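Local atomic coordinates of CocE/NonD family hydrolase (Staphylococcus aureus subsp. aureus COL, PDB entry 3III), a protein that probably hydrolyses ester or amide bonds, as other alpha/beta hydrolases of the CocE/NonD family do, although its natural substrate is not established. Residues T264-S269 / G277-F282; E193-M198 / Q271-R276; K290-H295 / P331-E336. All blocks are in the same frame, centred on the assembly; numbering follows the deposited sequence.

Interaction 1 of 3, residues T264-S269 / G277-F282; sequences TCASWS and GSFEGF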
loop_
_atom_site.group_PDB
_atom_site.type_symbol
_atom_site.label_atom_id
_atom_site.label_comp_id
_atom_site.label_asym_id
_atom_site.label_seq_id
_atom_site.Cartn_x
_atom_site.Cartn_y
_atom_site.Cartn_z
ATOM N N THR A 264 -3.619 -11.326 -0.085
ATOM C CA THR A 264 -3.072 -10.002 -0.168
ATOM C C THR A 264 -3.379 -9.364 -1.480
ATOM O O THR A 264 -3.266 -10.029 -2.542
ATOM C CB THR A 264 -1.538 -10.072 -0.041
ATOM O OG1 THR A 264 -1.224 -10.751 1.186
ATOM C CG2 THR A 264 -0.900 -8.644 -0.067
ATOM N N CYS A 265 -3.749 -8.087 -1.472
ATOM C CA CYS A 265 -3.681 -7.328 -2.729
ATOM C C CYS A 265 -2.561 -6.310 -2.586
ATOM O O CYS A 265 -2.478 -5.604 -1.564
ATOM C CB CYS A 265 -5.003 -6.644 -3.070
ATOM S SG CYS A 265 -4.825 -5.554 -4.474
ATOM N N ALA A 266 -1.695 -6.276 -3.597
ATOM C CA ALA A 266 -0.715 -5.209 -3.862
ATOM C C ALA A 266 -1.031 -4.543 -5.198
ATOM O O ALA A 266 -1.658 -5.159 -6.073
ATOM C CB ALA A 266 0.723 -5.768 -3.916
ATOM N N SER A 267 -0.567 -3.315 -5.389
ATOM C CA SER A 267 -0.817 -2.629 -6.640
ATOM C C SER A 267 0.451 -1.939 -7.085
ATOM O O SER A 267 1.124 -1.305 -6.290
ATOM C CB SER A 267 -1.933 -1.618 -6.498
ATOM O OG SER A 267 -2.223 -0.986 -7.726
ATOM N N TRP A 268 0.753 -2.041 -8.376
ATOM C CA TRP A 268 1.805 -1.243 -8.968
ATOM C C TRP A 268 1.516 0.283 -8.847
ATOM O O TRP A 268 2.431 1.084 -9.011
ATOM C CB TRP A 268 1.959 -1.580 -10.444
ATOM C CG TRP A 268 1.979 -3.010 -10.800
ATOM C CD1 TRP A 268 1.244 -3.602 -11.773
ATOM C CD2 TRP A 268 2.857 -4.029 -10.276
ATOM N NE1 TRP A 268 1.600 -4.925 -11.895
ATOM C CE2 TRP A 268 2.579 -5.217 -10.980
ATOM C CE3 TRP A 268 3.836 -4.051 -9.277
ATOM C CZ2 TRP A 268 3.265 -6.407 -10.749
ATOM C CZ3 TRP A 268 4.530 -5.249 -9.039
ATOM C CH2 TRP A 268 4.240 -6.406 -9.792
ATOM N N SER A 269 0.273 0.666 -8.617
ATOM C CA SER A 269 -0.180 2.072 -8.664
ATOM C C SER A 269 -0.067 2.871 -7.304
ATOM O O SER A 269 -0.495 4.042 -7.219
ATOM C CB SER A 269 -1.642 2.086 -9.054
ATOM O OG SER A 269 -1.949 1.142 -10.106
ATOM N N GLY A 277 4.968 -2.514 1.326
ATOM C CA GLY A 277 4.567 -3.340 2.458
ATOM C C GLY A 277 3.522 -4.385 2.114
ATOM O O GLY A 277 3.442 -5.405 2.788
ATOM N N SER A 278 2.746 -4.149 1.046
ATOM C CA SER A 278 1.823 -5.150 0.570
ATOM C C SER A 278 2.628 -6.376 0.160
ATOM O O SER A 278 2.309 -7.530 0.550
ATOM C CB SER A 278 0.910 -4.606 -0.567
ATOM O OG SER A 278 0.099 -3.522 -0.125
ATOM N N PHE A 279 3.701 -6.150 -0.591
ATOM C CA PHE A 279 4.568 -7.253 -1.029
ATOM C C PHE A 279 5.329 -7.836 0.147
ATOM O O PHE A 279 5.485 -9.086 0.230
ATOM C CB PHE A 279 5.569 -6.767 -2.096
ATOM C CG PHE A 279 4.957 -6.614 -3.464
ATOM C CD1 PHE A 279 4.739 -7.723 -4.261
ATOM C CD2 PHE A 279 4.540 -5.379 -3.913
ATOM C CE1 PHE A 279 4.183 -7.608 -5.509
ATOM C CE2 PHE A 279 3.932 -5.246 -5.169
ATOM C CZ PHE A 279 3.728 -6.381 -5.950
ATOM N N GLU A 280 5.853 -6.963 1.051
ATOM C CA GLU A 280 6.546 -7.479 2.227
ATOM C C GLU A 280 5.676 -8.416 3.058
ATOM O O GLU A 280 6.169 -9.469 3.565
ATOM C CB GLU A 280 7.146 -6.408 3.139
ATOM C CG GLU A 280 8.397 -5.680 2.594
ATOM C CD GLU A 280 9.457 -6.607 2.005
ATOM O OE1 GLU A 280 9.801 -7.576 2.699
ATOM O OE2 GLU A 280 9.936 -6.353 0.865
ATOM N N GLY A 281 4.394 -8.049 3.194
ATOM C CA GLY A 281 3.458 -8.850 4.001
ATOM C C GLY A 281 3.303 -10.210 3.400
ATOM O O GLY A 281 3.374 -11.241 4.083
ATOM N N PHE A 282 3.060 -10.230 2.093
ATOM C CA PHE A 282 2.894 -11.518 1.406
ATOM C C PHE A 282 4.153 -12.367 1.507
ATOM O O PHE A 282 4.079 -13.573 1.768
ATOM C CB PHE A 282 2.497 -11.330 -0.033
ATOM C CG PHE A 282 2.436 -12.616 -0.807
ATOM C CD1 PHE A 282 1.402 -13.520 -0.612
ATOM C CD2 PHE A 282 3.476 -12.973 -1.644
ATOM C CE1 PHE A 282 1.355 -14.764 -1.323
ATOM C CE2 PHE A 282 3.458 -14.170 -2.337
ATOM C CZ PHE A 282 2.405 -15.081 -2.191
HETATM O O HOH W 1 -0.282 -2.056 -2.661
#
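A266 and F279 meet where helix 275-284 lies on strand 262-267, the first strand-helix step of a beta-alpha-beta unit in the central sheet of an alpha/beta hydrolase. The methyl CB of A266 sits over one face of the F279 ring in a CH-pi contact, 3.8 Å from the ring centroid and displaced toward the rim at CE2. On its helix side the same methyl also packs on S278, with CB of A266 3.5 Å from CB of S278. F279 keeps its CG anti to the carbonyl carbon (chi1 -78°), which brings the ring over A266 and on to W268. The two aromatic groups are nearly parallel but barely overlap; CZ of F279 meets CZ3 of W268 at 3.4 Å. Further out, the W268 indole is held by a hydrogen bond from NE1 to the carbonyl O of E336, and P498 packs on both rings. The polar links are indirect. A water accepts from the backbone N of S267 and donates to OG of S278, which is also bonded to the carbonyl O of H274. At the end of the strand, OG of S267 accepts from the backbone N of S269 at 3.1 Å, an ST turn. At the other end, CG2 of T264 touches the carbonyl O of S278, while OG1 of T264, buried and without a polar partner in the model, lies 4.0 Å from CB of F282.

Interaction 2 of 3, residues E193-M198 / Q271-R276; sequences EGLNDM and QGLHNR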
loop_
_atom_site.group_PDB
_atom_site.type_symbol
_atom_site.label_atom_id
_atom_site.label_comp_id
_atom_site.label_asym_id
_atom_site.label_seq_id
_atom_site.Cartn_x
_atom_site.Cartn_y
_atom_site.Cartn_z
ATOM N N GLU A 193 -4.225 -3.883 0.077
ATOM C CA GLU A 193 -3.347 -2.684 0.008
ATOM C C GLU A 193 -3.115 -2.073 1.400
ATOM O O GLU A 193 -3.849 -1.173 1.850
ATOM C CB GLU A 193 -3.828 -1.617 -0.974
ATOM C CG GLU A 193 -3.835 -2.138 -2.441
ATOM C CD GLU A 193 -3.559 -1.056 -3.426
ATOM O OE1 GLU A 193 -4.476 -0.753 -4.232
ATOM O OE2 GLU A 193 -2.427 -0.532 -3.370
ATOM N N GLY A 194 -2.087 -2.585 2.073
ATOM C CA GLY A 194 -1.639 -1.967 3.314
ATOM C C GLY A 194 -0.157 -2.082 3.608
ATOM O O GLY A 194 0.416 -3.166 3.564
ATOM N N LEU A 195 0.431 -0.944 3.987
ATOM C CA LEU A 195 1.788 -0.898 4.473
ATOM C C LEU A 195 1.901 -1.604 5.827
ATOM O O LEU A 195 0.911 -1.939 6.462
ATOM C CB LEU A 195 2.265 0.564 4.603
ATOM C CG LEU A 195 1.531 1.497 5.584
ATOM C CD1 LEU A 195 2.083 1.432 6.959
ATOM C CD2 LEU A 195 1.589 2.959 5.022
ATOM N N ASN A 196 3.131 -1.834 6.258
ATOM C CA ASN A 196 3.362 -2.370 7.581
ATOM C C ASN A 196 4.714 -2.003 8.229
ATOM O O ASN A 196 5.077 -2.564 9.231
ATOM C CB ASN A 196 3.121 -3.867 7.553
ATOM C CG ASN A 196 3.826 -4.528 6.436
ATOM O OD1 ASN A 196 5.031 -4.486 6.359
ATOM N ND2 ASN A 196 3.058 -5.097 5.497
ATOM N N ASP A 197 5.416 -1.022 7.654
ATOM C CA ASP A 197 6.656 -0.460 8.190
ATOM C C ASP A 197 6.621 1.035 7.960
ATOM O O ASP A 197 6.966 1.513 6.908
ATOM C CB ASP A 197 7.872 -1.099 7.521
ATOM C CG ASP A 197 9.228 -0.614 8.117
ATOM O OD1 ASP A 197 9.278 0.437 8.824
ATOM O OD2 ASP A 197 10.257 -1.281 7.784
HETATM N N MSE A 198 6.131 1.771 8.939
HETATM C CA MSE A 198 5.858 3.184 8.750
HETATM C C MSE A 198 7.096 3.958 8.377
HETATM O O MSE A 198 7.014 4.857 7.535
HETATM C CB MSE A 198 5.240 3.814 10.008
HETATM C CG MSE A 198 3.828 3.445 10.198
HETATM SE SE MSE A 198 3.039 4.334 11.805
HETATM C CE MSE A 198 3.032 6.219 11.059
ATOM N N GLN A 271 2.902 3.045 -5.284
ATOM C CA GLN A 271 4.334 3.166 -4.904
ATOM C C GLN A 271 4.483 4.465 -4.169
ATOM O O GLN A 271 4.067 5.528 -4.678
ATOM C CB GLN A 271 5.238 3.103 -6.128
ATOM C CG GLN A 271 5.188 1.793 -6.880
ATOM C CD GLN A 271 6.039 1.843 -8.166
ATOM O OE1 GLN A 271 7.196 2.275 -8.142
ATOM N NE2 GLN A 271 5.427 1.520 -9.294
ATOM N N GLY A 272 4.982 4.387 -2.943
ATOM C CA GLY A 272 5.078 5.530 -2.049
ATOM C C GLY A 272 4.140 5.496 -0.878
ATOM O O GLY A 272 4.247 6.312 0.054
ATOM N N LEU A 273 3.186 4.564 -0.902
ATOM C CA LEU A 273 2.351 4.324 0.276
ATOM C C LEU A 273 2.269 2.801 0.519
ATOM O O LEU A 273 3.161 2.267 1.164
ATOM C CB LEU A 273 0.971 4.967 0.134
ATOM C CG LEU A 273 0.122 4.952 1.421
ATOM C CD1 LEU A 273 0.830 5.681 2.575
ATOM C CD2 LEU A 273 -1.262 5.565 1.127
ATOM N N HIS A 274 1.272 2.110 -0.007
ATOM C CA HIS A 274 1.055 0.703 0.375
ATOM C C HIS A 274 1.830 -0.381 -0.374
ATOM O O HIS A 274 1.876 -1.534 0.077
ATOM C CB HIS A 274 -0.436 0.364 0.384
ATOM C CG HIS A 274 -1.254 1.252 1.270
ATOM N ND1 HIS A 274 -1.012 1.402 2.618
ATOM C CD2 HIS A 274 -2.288 2.080 0.974
ATOM C CE1 HIS A 274 -1.904 2.239 3.124
ATOM N NE2 HIS A 274 -2.686 2.673 2.143
ATOM N N ASN A 275 2.372 -0.065 -1.543
ATOM C CA ASN A 275 2.933 -1.077 -2.425
ATOM C C ASN A 275 4.042 -1.879 -1.751
ATOM O O ASN A 275 3.961 -3.092 -1.715
ATOM C CB ASN A 275 3.319 -0.416 -3.765
ATOM C CG ASN A 275 4.390 -1.155 -4.539
ATOM O OD1 ASN A 275 5.469 -1.372 -4.024
ATOM N ND2 ASN A 275 4.107 -1.489 -5.822
ATOM N N ARG A 276 5.042 -1.215 -1.179
ATOM C CA ARG A 276 6.204 -1.932 -0.654
ATOM C C ARG A 276 5.784 -2.954 0.377
ATOM O O ARG A 276 6.223 -4.108 0.334
ATOM C CB ARG A 276 7.234 -0.978 -0.058
ATOM C CG ARG A 276 8.454 -1.651 0.483
ATOM C CD ARG A 276 9.488 -0.645 0.981
ATOM N NE ARG A 276 10.714 -1.314 1.402
ATOM C CZ ARG A 276 10.864 -1.991 2.530
ATOM N NH1 ARG A 276 9.878 -2.061 3.432
ATOM N NH2 ARG A 276 12.026 -2.585 2.782
HETATM O O HOH W 2 9.781 -3.444 6.072
#
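OD2 of D197 is gripped by three groups: a water shared with R276, the guanidinium of R200 in a salt bridge, and the amide of Q252. The water donates to OD2 of D197 at 2.8 Å and accepts from NH1 of R276 at 3.0 Å, in the guanidinium plane. The two charges are near each other but form no salt bridge: OD2 of D197 lies 4.4 Å from NH1 of R276, well out of that plane. R276 forms salt bridges with E201 (NH1) and E495 (NE). The backbone N of L195 donates to ND1 of H274 at 3.1 Å, with an N-H...N angle of 146° and the donor tilted 21° from the ring plane. With chi1 at -56°, the imidazole lies between the carbonyl O of E193 over one face and CG of L273 over the centre of the other. With NE2 bonded to S169 OG, both ring nitrogens are engaged and the rotation is fixed. S169 follows strand 162-168, where alpha/beta hydrolases usually carry their nucleophile; a palmitic acid about 5 Å from the H274 side chain is consistent with an active-site pocket. Nearby, CD2 of L195 meets CD1 of L273 at 3.7 Å, the side chains crossing at a slant. The contact joins the loop leaving strand 186-192 to segment 271-276, which runs into helix 275-284; D197 is N-cap of helix 198-203, whose V202 packs on both leucines.

Interaction 3 of 3, residues K290-H295 / P331-E336; sequences KWLYVH and PHVIYE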
loop_
_atom_site.group_PDB
_atom_site.type_symbol
_atom_site.label_atom_id
_atom_site.label_comp_id
_atom_site.label_asym_id
_atom_site.label_seq_id
_atom_site.Cartn_x
_atom_site.Cartn_y
_atom_site.Cartn_z
ATOM N N LYS A 290 -1.366 -18.860 1.501
ATOM C CA LYS A 290 -1.348 -17.450 1.165
ATOM C C LYS A 290 -1.362 -17.223 -0.343
ATOM O O LYS A 290 -0.797 -18.017 -1.105
ATOM C CB LYS A 290 -0.172 -16.773 1.838
ATOM C CG LYS A 290 1.207 -17.317 1.486
ATOM C CD LYS A 290 2.315 -16.372 2.047
ATOM C CE LYS A 290 3.691 -16.895 1.763
ATOM N NZ LYS A 290 4.804 -16.057 2.425
ATOM N N TRP A 291 -2.035 -16.145 -0.744
ATOM C CA TRP A 291 -2.197 -15.771 -2.143
ATOM C C TRP A 291 -1.977 -14.297 -2.299
ATOM O O TRP A 291 -2.304 -13.510 -1.406
ATOM C CB TRP A 291 -3.624 -16.125 -2.613
ATOM C CG TRP A 291 -3.820 -17.612 -2.718
ATOM C CD1 TRP A 291 -3.670 -18.389 -3.841
ATOM C CD2 TRP A 291 -4.166 -18.515 -1.659
ATOM N NE1 TRP A 291 -3.879 -19.701 -3.531
ATOM C CE2 TRP A 291 -4.170 -19.806 -2.197
ATOM C CE3 TRP A 291 -4.441 -18.354 -0.298
ATOM C CZ2 TRP A 291 -4.489 -20.944 -1.436
ATOM C CZ3 TRP A 291 -4.765 -19.516 0.463
ATOM C CH2 TRP A 291 -4.770 -20.766 -0.112
ATOM N N LEU A 292 -1.519 -13.904 -3.470
ATOM C CA LEU A 292 -1.289 -12.508 -3.774
ATOM C C LEU A 292 -1.956 -12.152 -5.103
ATOM O O LEU A 292 -1.843 -12.899 -6.107
ATOM C CB LEU A 292 0.239 -12.261 -3.867
ATOM C CG LEU A 292 0.734 -10.924 -4.391
ATOM C CD1 LEU A 292 0.331 -9.842 -3.417
ATOM C CD2 LEU A 292 2.312 -10.954 -4.609
ATOM N N TYR A 293 -2.635 -11.018 -5.129
ATOM C CA TYR A 293 -3.211 -10.494 -6.370
ATOM C C TYR A 293 -2.628 -9.092 -6.593
ATOM O O TYR A 293 -2.724 -8.251 -5.698
ATOM C CB TYR A 293 -4.712 -10.405 -6.205
ATOM C CG TYR A 293 -5.455 -9.714 -7.318
ATOM C CD1 TYR A 293 -5.558 -10.286 -8.555
ATOM C CD2 TYR A 293 -6.025 -8.462 -7.117
ATOM C CE1 TYR A 293 -6.195 -9.619 -9.609
ATOM C CE2 TYR A 293 -6.704 -7.809 -8.133
ATOM C CZ TYR A 293 -6.791 -8.379 -9.361
ATOM O OH TYR A 293 -7.404 -7.692 -10.363
ATOM N N VAL A 294 -2.031 -8.856 -7.759
ATOM C CA VAL A 294 -1.426 -7.559 -8.113
ATOM C C VAL A 294 -2.059 -6.977 -9.355
ATOM O O VAL A 294 -2.063 -7.599 -10.414
ATOM C CB VAL A 294 0.084 -7.615 -8.290
ATOM C CG1 VAL A 294 0.706 -6.196 -8.280
ATOM C CG2 VAL A 294 0.787 -8.504 -7.191
ATOM N N HIS A 295 -2.462 -5.717 -9.262
ATOM C CA HIS A 295 -2.967 -4.991 -10.429
ATOM C C HIS A 295 -2.311 -3.631 -10.566
ATOM O O HIS A 295 -1.741 -3.101 -9.584
ATOM C CB HIS A 295 -4.478 -4.842 -10.319
ATOM C CG HIS A 295 -4.928 -3.954 -9.208
ATOM N ND1 HIS A 295 -4.903 -2.578 -9.323
ATOM C CD2 HIS A 295 -5.397 -4.221 -7.974
ATOM C CE1 HIS A 295 -5.349 -2.045 -8.198
ATOM N NE2 HIS A 295 -5.639 -3.018 -7.354
ATOM N N PRO A 331 -3.832 -19.905 -8.369
ATOM C CA PRO A 331 -2.390 -19.738 -8.376
ATOM C C PRO A 331 -1.943 -18.803 -7.245
ATOM O O PRO A 331 -2.652 -17.830 -6.926
ATOM C CB PRO A 331 -2.103 -19.099 -9.740
ATOM C CG PRO A 331 -3.249 -19.374 -10.587
ATOM C CD PRO A 331 -4.461 -19.481 -9.640
ATOM N N HIS A 332 -0.784 -19.060 -6.632
ATOM C CA HIS A 332 -0.403 -18.223 -5.466
ATOM C C HIS A 332 -0.155 -16.761 -5.798
ATOM O O HIS A 332 -0.242 -15.909 -4.943
ATOM C CB HIS A 332 0.760 -18.864 -4.715
ATOM C CG HIS A 332 0.338 -20.114 -4.027
ATOM N ND1 HIS A 332 -0.509 -20.091 -2.940
ATOM C CD2 HIS A 332 0.532 -21.418 -4.334
ATOM C CE1 HIS A 332 -0.834 -21.335 -2.619
ATOM N NE2 HIS A 332 -0.205 -22.160 -3.447
ATOM N N VAL A 333 0.175 -16.462 -7.041
ATOM C CA VAL A 333 0.325 -15.062 -7.452
ATOM C C VAL A 333 -0.403 -14.819 -8.781
ATOM O O VAL A 333 -0.182 -15.557 -9.761
ATOM C CB VAL A 333 1.829 -14.656 -7.655
ATOM C CG1 VAL A 333 1.908 -13.143 -8.023
ATOM C CG2 VAL A 333 2.677 -14.950 -6.416
ATOM N N ILE A 334 -1.231 -13.798 -8.819
ATOM C CA ILE A 334 -1.839 -13.362 -10.044
ATOM C C ILE A 334 -1.389 -11.890 -10.161
ATOM O O ILE A 334 -1.562 -11.107 -9.223
ATOM C CB ILE A 334 -3.324 -13.499 -9.941
ATOM C CG1 ILE A 334 -3.790 -14.993 -9.945
ATOM C CG2 ILE A 334 -4.024 -12.662 -11.038
ATOM C CD1 ILE A 334 -5.313 -15.163 -9.753
ATOM N N TYR A 335 -0.841 -11.521 -11.317
ATOM C CA TYR A 335 -0.317 -10.170 -11.496
ATOM C C TYR A 335 -0.581 -9.594 -12.858
ATOM O O TYR A 335 -0.571 -10.320 -13.859
ATOM C CB TYR A 335 1.209 -10.154 -11.212
ATOM C CG TYR A 335 2.011 -11.034 -12.122
ATOM C CD1 TYR A 335 2.641 -10.525 -13.255
ATOM C CD2 TYR A 335 2.122 -12.391 -11.877
ATOM C CE1 TYR A 335 3.345 -11.313 -14.105
ATOM C CE2 TYR A 335 2.821 -13.212 -12.759
ATOM C CZ TYR A 335 3.465 -12.657 -13.858
ATOM O OH TYR A 335 4.157 -13.476 -14.741
ATOM N N GLU A 336 -0.769 -8.274 -12.918
ATOM C CA GLU A 336 -0.869 -7.552 -14.206
ATOM C C GLU A 336 0.499 -7.217 -14.768
ATOM O O GLU A 336 1.346 -6.666 -14.066
ATOM C CB GLU A 336 -1.697 -6.238 -14.073
ATOM C CG GLU A 336 -1.877 -5.570 -15.400
ATOM C CD GLU A 336 -2.771 -4.367 -15.395
ATOM O OE1 GLU A 336 -3.218 -3.914 -14.311
ATOM O OE2 GLU A 336 -2.993 -3.892 -16.519
HETATM O O HOH W 3 -3.620 -15.159 -6.287
#
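Strands 290-295 and 333-338 are parallel neighbours in the central mixed sheet. H332 O accepts from L292 N, I334 N donates to L292 O at 2.9 Å, V294 N to I334 O at 2.7 Å, and E336 N to V294 O, a worked example of parallel pairing. Where the next rung would come, the side chain of H332 takes over: its ND1 donates to K290 O at 2.8 Å, with an N-H...O angle of 154°. The H332 imidazole also makes an offset stack with the five-membered ring of W291, the planes at 26° and the centroids 4.5 Å apart. With chi1 at -70°, W291 carries its indole across to H332; the indole edge meets P331 O, 3.3 Å from CD1 of W291, and NE1 of W291 is hydrogen-bonded to T330 O. A water donates to both L292 O and P331 O. In this alpha/beta-hydrolase sheet, a beta-alpha-beta crossover through helices 299-304 and 306-319 joins the two strands, and R311 of helix 306-319 makes a cation-pi contact with Y293 and touches I334. There CG2 of I334 lies at the edge of the Y293 ring, 3.8 Å from CD1 of Y293. On the other face L292 and V333 lie side by side, and L292 also packs on F282. At the far end E336 bonds G296 N through OE1 and forms a salt bridge with R297 through OE2.

From the N terminus, 193-198 comes first and waits until 271-276 closes interaction 2, a loop of 72 residues. Segment 264-269 falls inside that loop but pairs with 277-282, beyond its end, so interactions 1 and 2 cross, sharing helix 275-284. They touch directly: N196 ND2 reaches G277 O, and E193 is bonded to C265 through the backbone. Interaction 3 follows in series, 331-336 returning to 290-295 after 35 residues. K290 NZ to F282 O and W268 NE1 to E336 O join it to interaction 1. Together the three tie the loop after strand 186-192, helix 275-284 and three consecutive sheet strands into one core.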